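Local atomic coordinates of monomethylamine methyltransferase MtmB1 (Methanosarcina barkeri, PDB entry 1TV3), a protein that catalyses transfer of the methyl group of monomethylamine to the corrinoid cofactor of its partner protein MtmC, a step in methanogenesis from methylamine. Residues 228-233 / 254-259; 11-16 / 238-243; 260-265 / 294-299. All coordinates share one frame; numbering follows the deposited sequence.

In the fold
From the N terminus, the 11-16 part of helix 9-18 waits 221 residues for its partner, so interaction 2 closes the longest loop and fixes an N-terminal helix to the start of helix 240-251. Interaction 1 crosses it: 228-233 comes before 238-243 and 254-259 after, its short loop being mainly the helix that interaction 2 uses, and the two touch where Ile238 packs on Ser231 and Gln232. Interaction 3 follows in series, its loop carrying helix 271-288. Interactions 1 and 3 tie strands 227-231, 255-259, 263-264 and 293-300 into the barrel wall, share the Asp258 to His294 link and both touch BG4, whereas interaction 2 lies on the outer side of the barrel.

Interaction 1: 228-233 / 254-259; sequences HEVSQL and DIIMDE. With BG4 (5-(hydroxy-methyl-amino)-3-methyl-pyrrolidine-2-carboxylic acid), chain B.
Asp254 lies flat over the imidazole of His228: its CB is 3.4 Å from the ring centroid in a CH-pi contact, and the carboxylate plane is turned only 9° from that of the ring. The ring's polar link is at its rim, where NE2 bonds to Thr223 O. One residue on, Ile255 O receives His228 N at 2.8 Å, opening a run of parallel-strand bonds that joins strand 227-231 to strand 255-259 of the TIM barrel. Ile256 turns its CG2 to Val230 CG1, 4.3 Å away, on the side covered by helix 240-251, against which both branched side chains pack. Met257 N donates to His228 O (2.7 Å), while its flexible chain swings to the inner side and sets CE 3.6 Å from Glu229 CB, beside BG4. Asp258 returns to the helix side. With CG anti to the backbone N (chi1 169°), its OD2 meets Gln232 NE2 at 2.7 Å on the syn side, almost in the plane of the amide; Ser289 and His294 hold the same buried carboxylate. Glu259 N reaches Val230 O, and Glu259 O takes Gln232 N. Its side chain extends inward from a chi1 of 118°, far from a staggered value. There Ser231 OG donates to Glu259 OE2 on the anti side (2.7 Å), and BG4 N1 donates to Glu259 OE1 (3.2 Å), which Gln333 NE2 also binds. BG4 resembles a methylhydroxylamine adduct of the pyrrolysine ring, and Lys202 NZ is hydrogen-bonded to it. The chemistry therefore divides by face: the carboxylate of Asp258 is satisfied within the wall, whereas that of Glu259 is held at both oxygens, which probably restricts its rotation, with one oxygen presented to the ring nitrogen of the bound group.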
loop_
_atom_site.group_PDB
_atom_site.type_symbol
_atom_site.label_atom_id
_atom_site.label_comp_id
_atom_site.label_asym_id
_atom_site.label_seq_id
_atom_site.Cartn_x
_atom_site.Cartn_y
_atom_site.Cartn_z
ATOM N N HIS A 228 6.863 11.586 -16.894
ATOM C CA HIS A 228 6.050 11.082 -18.000
ATOM C C HIS A 228 6.179 11.990 -19.213
ATOM O O HIS A 228 5.851 13.173 -19.158
ATOM C CB HIS A 228 4.597 10.962 -17.551
ATOM C CG HIS A 228 4.409 9.974 -16.444
ATOM N ND1 HIS A 228 3.647 8.833 -16.581
ATOM C CD2 HIS A 228 4.949 9.918 -15.203
ATOM C CE1 HIS A 228 3.730 8.115 -15.477
ATOM N NE2 HIS A 228 4.515 8.751 -14.624
ATOM N N GLU A 229 6.647 11.415 -20.313
ATOM C CA GLU A 229 6.887 12.182 -21.519
ATOM C C GLU A 229 5.723 12.416 -22.463
ATOM O O GLU A 229 4.866 11.557 -22.654
ATOM C CB GLU A 229 8.039 11.545 -22.309
ATOM C CG GLU A 229 7.701 10.224 -23.020
ATOM C CD GLU A 229 6.883 10.414 -24.300
ATOM O OE1 GLU A 229 7.016 11.482 -24.945
ATOM O OE2 GLU A 229 6.122 9.492 -24.675
ATOM N N VAL A 230 5.717 13.612 -23.039
ATOM C CA VAL A 230 4.746 14.018 -24.044
ATOM C C VAL A 230 5.548 14.982 -24.919
ATOM O O VAL A 230 6.280 15.836 -24.408
ATOM C CB VAL A 230 3.508 14.712 -23.437
ATOM C CG1 VAL A 230 3.905 15.972 -22.689
ATOM C CG2 VAL A 230 2.516 15.022 -24.549
ATOM N N SER A 231 5.429 14.833 -26.234
ATOM C CA SER A 231 6.205 15.657 -27.156
ATOM C C SER A 231 5.461 16.673 -27.997
ATOM O O SER A 231 4.460 16.352 -28.639
ATOM C CB SER A 231 6.990 14.755 -28.116
ATOM O OG SER A 231 7.811 13.841 -27.416
ATOM N N GLN A 232 5.970 17.901 -28.006
ATOM C CA GLN A 232 5.395 18.951 -28.837
ATOM C C GLN A 232 6.022 18.732 -30.217
ATOM O O GLN A 232 7.106 18.152 -30.319
ATOM C CB GLN A 232 5.790 20.335 -28.330
ATOM C CG GLN A 232 5.219 20.723 -26.983
ATOM C CD GLN A 232 5.465 22.185 -26.682
ATOM O OE1 GLN A 232 5.096 23.055 -27.472
ATOM N NE2 GLN A 232 6.093 22.467 -25.538
ATOM N N LEU A 233 5.352 19.191 -31.268
ATOM C CA LEU A 233 5.872 19.033 -32.625
ATOM C C LEU A 233 6.607 20.302 -33.075
ATOM O O LEU A 233 6.797 21.221 -32.278
ATOM C CB LEU A 233 4.723 18.692 -33.580
ATOM C CG LEU A 233 3.899 17.471 -33.143
ATOM C CD1 LEU A 233 2.776 17.205 -34.142
ATOM C CD2 LEU A 233 4.809 16.253 -33.037
ATOM N N ASP A 254 0.593 12.090 -12.207
ATOM C CA ASP A 254 1.963 11.810 -12.652
ATOM C C ASP A 254 2.797 13.066 -12.896
ATOM O O ASP A 254 2.275 14.091 -13.341
ATOM C CB ASP A 254 1.966 11.038 -13.979
ATOM C CG ASP A 254 1.452 9.628 -13.849
ATOM O OD1 ASP A 254 1.671 8.999 -12.791
ATOM O OD2 ASP A 254 0.852 9.141 -14.830
ATOM N N ILE A 255 4.099 12.975 -12.624
ATOM C CA ILE A 255 5.001 14.091 -12.890
ATOM C C ILE A 255 5.052 14.132 -14.420
ATOM O O ILE A 255 5.318 13.111 -15.063
ATOM C CB ILE A 255 6.427 13.826 -12.345
ATOM C CG1 ILE A 255 6.421 13.851 -10.813
ATOM C CG2 ILE A 255 7.404 14.855 -12.901
ATOM C CD1 ILE A 255 5.904 15.140 -10.224
ATOM N N ILE A 256 4.797 15.298 -15.000
ATOM C CA ILE A 256 4.775 15.433 -16.452
ATOM C C ILE A 256 5.969 16.159 -17.061
ATOM O O ILE A 256 6.310 17.272 -16.656
ATOM C CB ILE A 256 3.485 16.165 -16.910
ATOM C CG1 ILE A 256 2.253 15.341 -16.518
ATOM C CG2 ILE A 256 3.523 16.413 -18.422
ATOM C CD1 ILE A 256 0.922 15.987 -16.900
ATOM N N MET A 257 6.603 15.519 -18.039
ATOM C CA MET A 257 7.729 16.125 -18.731
ATOM C C MET A 257 7.324 16.410 -20.171
ATOM O O MET A 257 7.117 15.487 -20.962
ATOM C CB MET A 257 8.957 15.212 -18.756
ATOM C CG MET A 257 10.114 15.848 -19.535
ATOM S SD MET A 257 11.327 14.692 -20.199
ATOM C CE MET A 257 10.451 14.110 -21.650
ATOM N N ASP A 258 7.202 17.689 -20.500
ATOM C CA ASP A 258 6.847 18.103 -21.848
ATOM C C ASP A 258 8.151 18.356 -22.595
ATOM O O ASP A 258 9.033 19.047 -22.091
ATOM C CB ASP A 258 6.023 19.389 -21.796
ATOM C CG ASP A 258 5.850 20.027 -23.162
ATOM O OD1 ASP A 258 4.766 19.874 -23.766
ATOM O OD2 ASP A 258 6.809 20.679 -23.628
ATOM N N GLU A 259 8.278 17.790 -23.790
ATOM C CA GLU A 259 9.486 17.983 -24.588
ATOM C C GLU A 259 9.203 18.728 -25.895
ATOM O O GLU A 259 8.086 18.704 -26.413
ATOM C CB GLU A 259 10.121 16.637 -24.955
ATOM C CG GLU A 259 10.144 16.420 -26.464
ATOM C CD GLU A 259 10.988 15.261 -26.909
ATOM O OE1 GLU A 259 12.187 15.223 -26.564
ATOM O OE2 GLU A 259 10.448 14.391 -27.622
HETATM C C1 BG4 B . 14.573 12.127 -22.988
HETATM C C2 BG4 B . 14.463 12.198 -24.508
HETATM C C3 BG4 B . 14.747 10.854 -25.166
HETATM C C4 BG4 B . 13.360 10.240 -25.418
HETATM C C5 BG4 B . 12.404 11.412 -25.645
HETATM C C6 BG4 B . 15.462 11.155 -26.384
HETATM N N1 BG4 B . 13.071 12.615 -24.993
HETATM O O1 BG4 B . 15.653 12.411 -22.444
HETATM N N2 BG4 B . 11.145 11.170 -24.995
HETATM O O2 BG4 B . 11.015 11.156 -23.535
HETATM C C7 BG4 B . 10.158 12.115 -25.497
#

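Interaction 2: 11-16 / 238-243; sequences DFYDRA and IDLDAI
Helix 9-18 of the N-terminal region packs on the first turn of helix 240-251 and the strand end before it, with Phe12 carrying most of the contact, facing Ile238 and Ile243. No hydrogen bond crosses; hydrocarbon alone joins the two parts. The Phe12 ring, its CG set opposite the backbone N (chi1 -167°) and so carried out from the helix, meets Ile238 with its far end: CZ is 3.3 Å from Ile238 CG2, a close fit. Nearer the root of the ring, Ile243 CD1 comes to 3.7 Å from Phe12 CD2, the two side chains crossing at about a right angle. A long flat residue suits this place because it spans both isoleucines at once. Replaced by an alanine, Phe12 would probably leave Ile238 CG2 and Ile243 CD1 without their aromatic partner and open a gap between helix 9-18 and the two isoleucines. Next along the helix, Tyr13 offers its ring edge to Leu240, whose CD2 lies 4.1 Å from Tyr13 CD1, while the phenol OH reaches Lys17 of its own helix. Ala16 adds a methyl, its CB lying 4.5 Å from Leu240 CD2. Around this contact, strand 75-77 packs on both parts, Ile75 touching Phe12 and Ile238 and Cys77 touching Ala16 and Leu240; Val84 of strand 82-84 and Met288 of helix 271-288 also pack on Phe12, and Ser173 and Pro174 of a third subunit meet Tyr13 and Ile243.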
loop_
_atom_site.group_PDB
_atom_site.type_symbol
_atom_site.label_atom_id
_atom_site.label_comp_id
_atom_site.label_asym_id
_atom_site.label_seq_id
_atom_site.Cartn_x
_atom_site.Cartn_y
_atom_site.Cartn_z
ATOM N N ASP A 11 -9.364 22.450 -22.786
ATOM C CA ASP A 11 -9.649 23.697 -23.485
ATOM C C ASP A 11 -8.983 23.624 -24.856
ATOM O O ASP A 11 -9.548 24.068 -25.855
ATOM C CB ASP A 11 -9.084 24.897 -22.721
ATOM C CG ASP A 11 -9.687 25.051 -21.345
ATOM O OD1 ASP A 11 -10.929 25.036 -21.238
ATOM O OD2 ASP A 11 -8.923 25.196 -20.367
ATOM N N PHE A 12 -7.778 23.060 -24.902
ATOM C CA PHE A 12 -7.059 22.951 -26.162
ATOM C C PHE A 12 -7.873 22.170 -27.182
ATOM O O PHE A 12 -8.018 22.601 -28.326
ATOM C CB PHE A 12 -5.711 22.257 -25.983
ATOM C CG PHE A 12 -4.811 22.409 -27.174
ATOM C CD1 PHE A 12 -3.911 23.466 -27.248
ATOM C CD2 PHE A 12 -4.923 21.545 -28.261
ATOM C CE1 PHE A 12 -3.136 23.669 -28.389
ATOM C CE2 PHE A 12 -4.156 21.737 -29.409
ATOM C CZ PHE A 12 -3.260 22.802 -29.473
ATOM N N TYR A 13 -8.388 21.014 -26.768
ATOM C CA TYR A 13 -9.193 20.176 -27.650
ATOM C C TYR A 13 -10.384 20.980 -28.162
ATOM O O TYR A 13 -10.663 21.004 -29.364
ATOM C CB TYR A 13 -9.703 18.941 -26.902
ATOM C CG TYR A 13 -10.617 18.063 -27.734
ATOM C CD1 TYR A 13 -10.099 17.208 -28.705
ATOM C CD2 TYR A 13 -12.002 18.111 -27.572
ATOM C CE1 TYR A 13 -10.936 16.420 -29.496
ATOM C CE2 TYR A 13 -12.848 17.328 -28.356
ATOM C CZ TYR A 13 -12.310 16.487 -29.315
ATOM O OH TYR A 13 -13.139 15.711 -30.093
ATOM N N ASP A 14 -11.090 21.628 -27.239
ATOM C CA ASP A 14 -12.247 22.439 -27.594
ATOM C C ASP A 14 -11.880 23.435 -28.696
ATOM O O ASP A 14 -12.507 23.473 -29.757
ATOM C CB ASP A 14 -12.753 23.213 -26.368
ATOM C CG ASP A 14 -13.398 22.317 -25.318
ATOM O OD1 ASP A 14 -13.694 22.829 -24.217
ATOM O OD2 ASP A 14 -13.619 21.116 -25.586
ATOM N N ARG A 15 -10.847 24.231 -28.442
ATOM C CA ARG A 15 -10.413 25.247 -29.393
ATOM C C ARG A 15 -9.859 24.694 -30.703
ATOM O O ARG A 15 -10.014 25.314 -31.754
ATOM C CB ARG A 15 -9.385 26.164 -28.726
ATOM C CG ARG A 15 -9.938 26.837 -27.478
ATOM C CD ARG A 15 -8.952 27.791 -26.820
ATOM N NE ARG A 15 -9.475 28.240 -25.529
ATOM C CZ ARG A 15 -8.913 29.167 -24.760
ATOM N NH1 ARG A 15 -7.793 29.773 -25.140
ATOM N NH2 ARG A 15 -9.470 29.475 -23.596
ATOM N N ALA A 16 -9.225 23.528 -30.643
ATOM C CA ALA A 16 -8.650 22.919 -31.835
ATOM C C ALA A 16 -9.721 22.505 -32.845
ATOM O O ALA A 16 -9.429 22.351 -34.032
ATOM C CB ALA A 16 -7.806 21.710 -31.451
ATOM N N ILE A 238 1.046 20.602 -32.300
ATOM C CA ILE A 238 0.755 19.410 -31.507
ATOM C C ILE A 238 -0.315 18.552 -32.186
ATOM O O ILE A 238 -1.078 19.038 -33.026
ATOM C CB ILE A 238 0.263 19.793 -30.074
ATOM C CG1 ILE A 238 0.348 18.582 -29.142
ATOM C CG2 ILE A 238 -1.169 20.294 -30.121
ATOM C CD1 ILE A 238 1.777 18.154 -28.833
ATOM N N ASP A 239 -0.347 17.270 -31.832
ATOM C CA ASP A 239 -1.338 16.342 -32.364
ATOM C C ASP A 239 -2.288 15.986 -31.217
ATOM O O ASP A 239 -1.914 16.069 -30.046
ATOM C CB ASP A 239 -0.660 15.082 -32.928
ATOM C CG ASP A 239 0.205 14.363 -31.903
ATOM O OD1 ASP A 239 1.137 14.981 -31.354
ATOM O OD2 ASP A 239 -0.042 13.170 -31.651
ATOM N N LEU A 240 -3.516 15.601 -31.547
ATOM C CA LEU A 240 -4.503 15.271 -30.526
ATOM C C LEU A 240 -4.150 14.062 -29.663
ATOM O O LEU A 240 -4.580 13.978 -28.514
ATOM C CB LEU A 240 -5.883 15.091 -31.167
ATOM C CG LEU A 240 -6.482 16.381 -31.744
ATOM C CD1 LEU A 240 -7.889 16.110 -32.249
ATOM C CD2 LEU A 240 -6.506 17.472 -30.681
ATOM N N ASP A 241 -3.375 13.127 -30.206
ATOM C CA ASP A 241 -2.956 11.953 -29.441
ATOM C C ASP A 241 -2.236 12.406 -28.172
ATOM O O ASP A 241 -2.466 11.871 -27.089
ATOM C CB ASP A 241 -2.010 11.085 -30.274
ATOM C CG ASP A 241 -2.711 9.900 -30.913
ATOM O OD1 ASP A 241 -3.890 10.038 -31.309
ATOM O OD2 ASP A 241 -2.073 8.828 -31.030
ATOM N N ALA A 242 -1.365 13.398 -28.318
ATOM C CA ALA A 242 -0.608 13.923 -27.192
ATOM C C ALA A 242 -1.545 14.577 -26.181
ATOM O O ALA A 242 -1.318 14.502 -24.973
ATOM C CB ALA A 242 0.419 14.931 -27.681
ATOM N N ILE A 243 -2.598 15.217 -26.680
ATOM C CA ILE A 243 -3.569 15.880 -25.817
ATOM C C ILE A 243 -4.271 14.870 -24.899
ATOM O O ILE A 243 -4.513 15.155 -23.723
ATOM C CB ILE A 243 -4.617 16.651 -26.661
ATOM C CG1 ILE A 243 -3.923 17.768 -27.455
ATOM C CG2 ILE A 243 -5.713 17.215 -25.763
ATOM C CD1 ILE A 243 -3.160 18.779 -26.601
#

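Interaction 3: 260-265 / 294-299; sequences QMPIFG and HLDGPV. With BG4 (5-(hydroxy-methyl-amino)-3-methyl-pyrrolidine-2-carboxylic acid), chain B.
Pro262 O is held by two hydrogens of the facing chain: Val299 N binds it at 3.0 Å, and Pro298 CA makes a C-H...O contact at 3.1 Å. Past it, Phe264 N donates to Val299 O (2.9 Å). At the other end Gln260 N bonds to Leu295 O, lying almost on the axis of that carbonyl although the N-H itself is bent (150°). At the same end a water donates to Gln260 O (2.8 Å) and sits in the plane of the His294 ring, at hydrogen-bonding distance from NE2; ND1 of that ring is taken by Asp258, so both nitrogens have partners. The arrangement belongs to a beta-alpha-beta unit of the TIM barrel: strand 263-264, helix 271-288 and strand 293-300, the two strands lying parallel. Gly297 suits its place by backbone angles few other residues reach, and a CB here would probably lie tight against Met261 CG; instead Gly297 O lies 3.1 Å from Met261 CB. Ile263 and Val299 stand side by side, a chi1 of 57° directing Val299 CG1 to Ile263 CG1, 3.8 Å away. Pro262 CG and Pro298 CG touch at 4.0 Å. Asp296 turns OD2 to Arg361 in a salt bridge, and Leu295 CD2 lies 3.5 Å from BG4 C1, lining the site with a methyl group.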
loop_
_atom_site.group_PDB
_atom_site.type_symbol
_atom_site.label_atom_id
_atom_site.label_comp_id
_atom_site.label_asym_id
_atom_site.label_seq_id
_atom_site.Cartn_x
_atom_site.Cartn_y
_atom_site.Cartn_z
ATOM N N GLN A 260 10.240 19.372 -26.424
ATOM C CA GLN A 260 10.164 20.074 -27.701
ATOM C C GLN A 260 11.597 20.287 -28.166
ATOM O O GLN A 260 12.442 20.769 -27.409
ATOM C CB GLN A 260 9.434 21.416 -27.572
ATOM C CG GLN A 260 8.753 21.872 -28.872
ATOM C CD GLN A 260 9.709 22.516 -29.877
ATOM O OE1 GLN A 260 9.580 22.321 -31.090
ATOM N NE2 GLN A 260 10.655 23.302 -29.376
ATOM N N MET A 261 11.872 19.897 -29.406
ATOM C CA MET A 261 13.206 20.033 -29.974
ATOM C C MET A 261 13.191 21.020 -31.135
ATOM O O MET A 261 13.024 20.629 -32.293
ATOM C CB MET A 261 13.704 18.669 -30.461
ATOM C CG MET A 261 13.813 17.613 -29.370
ATOM S SD MET A 261 14.497 16.059 -29.997
ATOM C CE MET A 261 16.259 16.426 -29.994
ATOM N N PRO A 262 13.361 22.318 -30.838
ATOM C CA PRO A 262 13.358 23.329 -31.901
ATOM C C PRO A 262 14.504 23.074 -32.875
ATOM O O PRO A 262 15.618 22.750 -32.467
ATOM C CB PRO A 262 13.500 24.643 -31.131
ATOM C CG PRO A 262 14.307 24.241 -29.927
ATOM C CD PRO A 262 13.677 22.921 -29.531
ATOM N N ILE A 263 14.224 23.223 -34.164
ATOM C CA ILE A 263 15.219 22.964 -35.196
ATOM C C ILE A 263 15.948 24.199 -35.729
ATOM O O ILE A 263 15.334 25.083 -36.334
ATOM C CB ILE A 263 14.561 22.225 -36.379
ATOM C CG1 ILE A 263 13.932 20.922 -35.872
ATOM C CG2 ILE A 263 15.589 21.944 -37.471
ATOM C CD1 ILE A 263 13.132 20.168 -36.915
ATOM N N PHE A 264 17.257 24.261 -35.497
ATOM C CA PHE A 264 18.046 25.376 -36.003
ATOM C C PHE A 264 18.092 25.237 -37.520
ATOM O O PHE A 264 18.491 24.192 -38.036
ATOM C CB PHE A 264 19.480 25.344 -35.473
ATOM C CG PHE A 264 20.418 26.217 -36.258
ATOM C CD1 PHE A 264 20.273 27.603 -36.242
ATOM C CD2 PHE A 264 21.393 25.654 -37.077
ATOM C CE1 PHE A 264 21.083 28.415 -37.035
ATOM C CE2 PHE A 264 22.210 26.457 -37.875
ATOM C CZ PHE A 264 22.053 27.841 -37.854
ATOM N N GLY A 265 17.699 26.291 -38.227
ATOM C CA GLY A 265 17.690 26.239 -39.677
ATOM C C GLY A 265 16.392 25.613 -40.152
ATOM O O GLY A 265 16.234 25.286 -41.329
ATOM N N HIS A 294 10.024 21.013 -18.389
ATOM C CA HIS A 294 10.154 20.971 -19.845
ATOM C C HIS A 294 11.527 20.521 -20.321
ATOM O O HIS A 294 12.549 21.031 -19.866
ATOM C CB HIS A 294 9.856 22.357 -20.437
ATOM C CG HIS A 294 10.021 22.433 -21.926
ATOM N ND1 HIS A 294 9.141 21.840 -22.805
ATOM C CD2 HIS A 294 10.978 23.017 -22.688
ATOM C CE1 HIS A 294 9.548 22.055 -24.046
ATOM N NE2 HIS A 294 10.660 22.766 -24.001
ATOM N N LEU A 295 11.541 19.570 -21.249
ATOM C CA LEU A 295 12.785 19.063 -21.811
ATOM C C LEU A 295 13.034 19.724 -23.174
ATOM O O LEU A 295 12.217 19.602 -24.089
ATOM C CB LEU A 295 12.705 17.547 -21.995
ATOM C CG LEU A 295 13.957 16.915 -22.617
ATOM C CD1 LEU A 295 15.122 16.976 -21.633
ATOM C CD2 LEU A 295 13.660 15.481 -22.997
ATOM N N ASP A 296 14.161 20.417 -23.301
ATOM C CA ASP A 296 14.523 21.092 -24.549
ATOM C C ASP A 296 15.385 20.139 -25.385
ATOM O O ASP A 296 15.601 18.982 -25.003
ATOM C CB ASP A 296 15.308 22.373 -24.233
ATOM C CG ASP A 296 15.438 23.312 -25.431
ATOM O OD1 ASP A 296 15.049 22.942 -26.558
ATOM O OD2 ASP A 296 15.944 24.436 -25.235
ATOM N N GLY A 297 15.872 20.622 -26.522
ATOM C CA GLY A 297 16.707 19.797 -27.374
ATOM C C GLY A 297 16.884 20.419 -28.746
ATOM O O GLY A 297 16.499 19.818 -29.751
ATOM N N PRO A 298 17.458 21.631 -28.825
ATOM C CA PRO A 298 17.656 22.286 -30.122
ATOM C C PRO A 298 18.515 21.375 -30.990
ATOM O O PRO A 298 19.556 20.894 -30.544
ATOM C CB PRO A 298 18.380 23.583 -29.756
ATOM C CG PRO A 298 17.935 23.841 -28.332
ATOM C CD PRO A 298 18.003 22.456 -27.733
ATOM N N VAL A 299 18.082 21.134 -32.220
ATOM C CA VAL A 299 18.832 20.258 -33.106
ATOM C C VAL A 299 19.148 20.917 -34.449
ATOM O O VAL A 299 18.314 21.614 -35.028
ATOM C CB VAL A 299 18.062 18.935 -33.324
ATOM C CG1 VAL A 299 16.677 19.226 -33.870
ATOM C CG2 VAL A 299 18.837 18.024 -34.266
HETATM C C1 BG4 B . 14.573 12.127 -22.988
HETATM C C2 BG4 B . 14.463 12.198 -24.508
HETATM C C3 BG4 B . 14.747 10.854 -25.166
HETATM C C4 BG4 B . 13.360 10.240 -25.418
HETATM C C5 BG4 B . 12.404 11.412 -25.645
HETATM C C6 BG4 B . 15.462 11.155 -26.384
HETATM N N1 BG4 B . 13.071 12.615 -24.993
HETATM O O1 BG4 B . 15.653 12.411 -22.444
HETATM N N2 BG4 B . 11.145 11.170 -24.995
HETATM O O2 BG4 B . 11.015 11.156 -23.535
HETATM C C7 BG4 B . 10.158 12.115 -25.497
HETATM O O HOH W 1 12.148 23.358 -26.259
#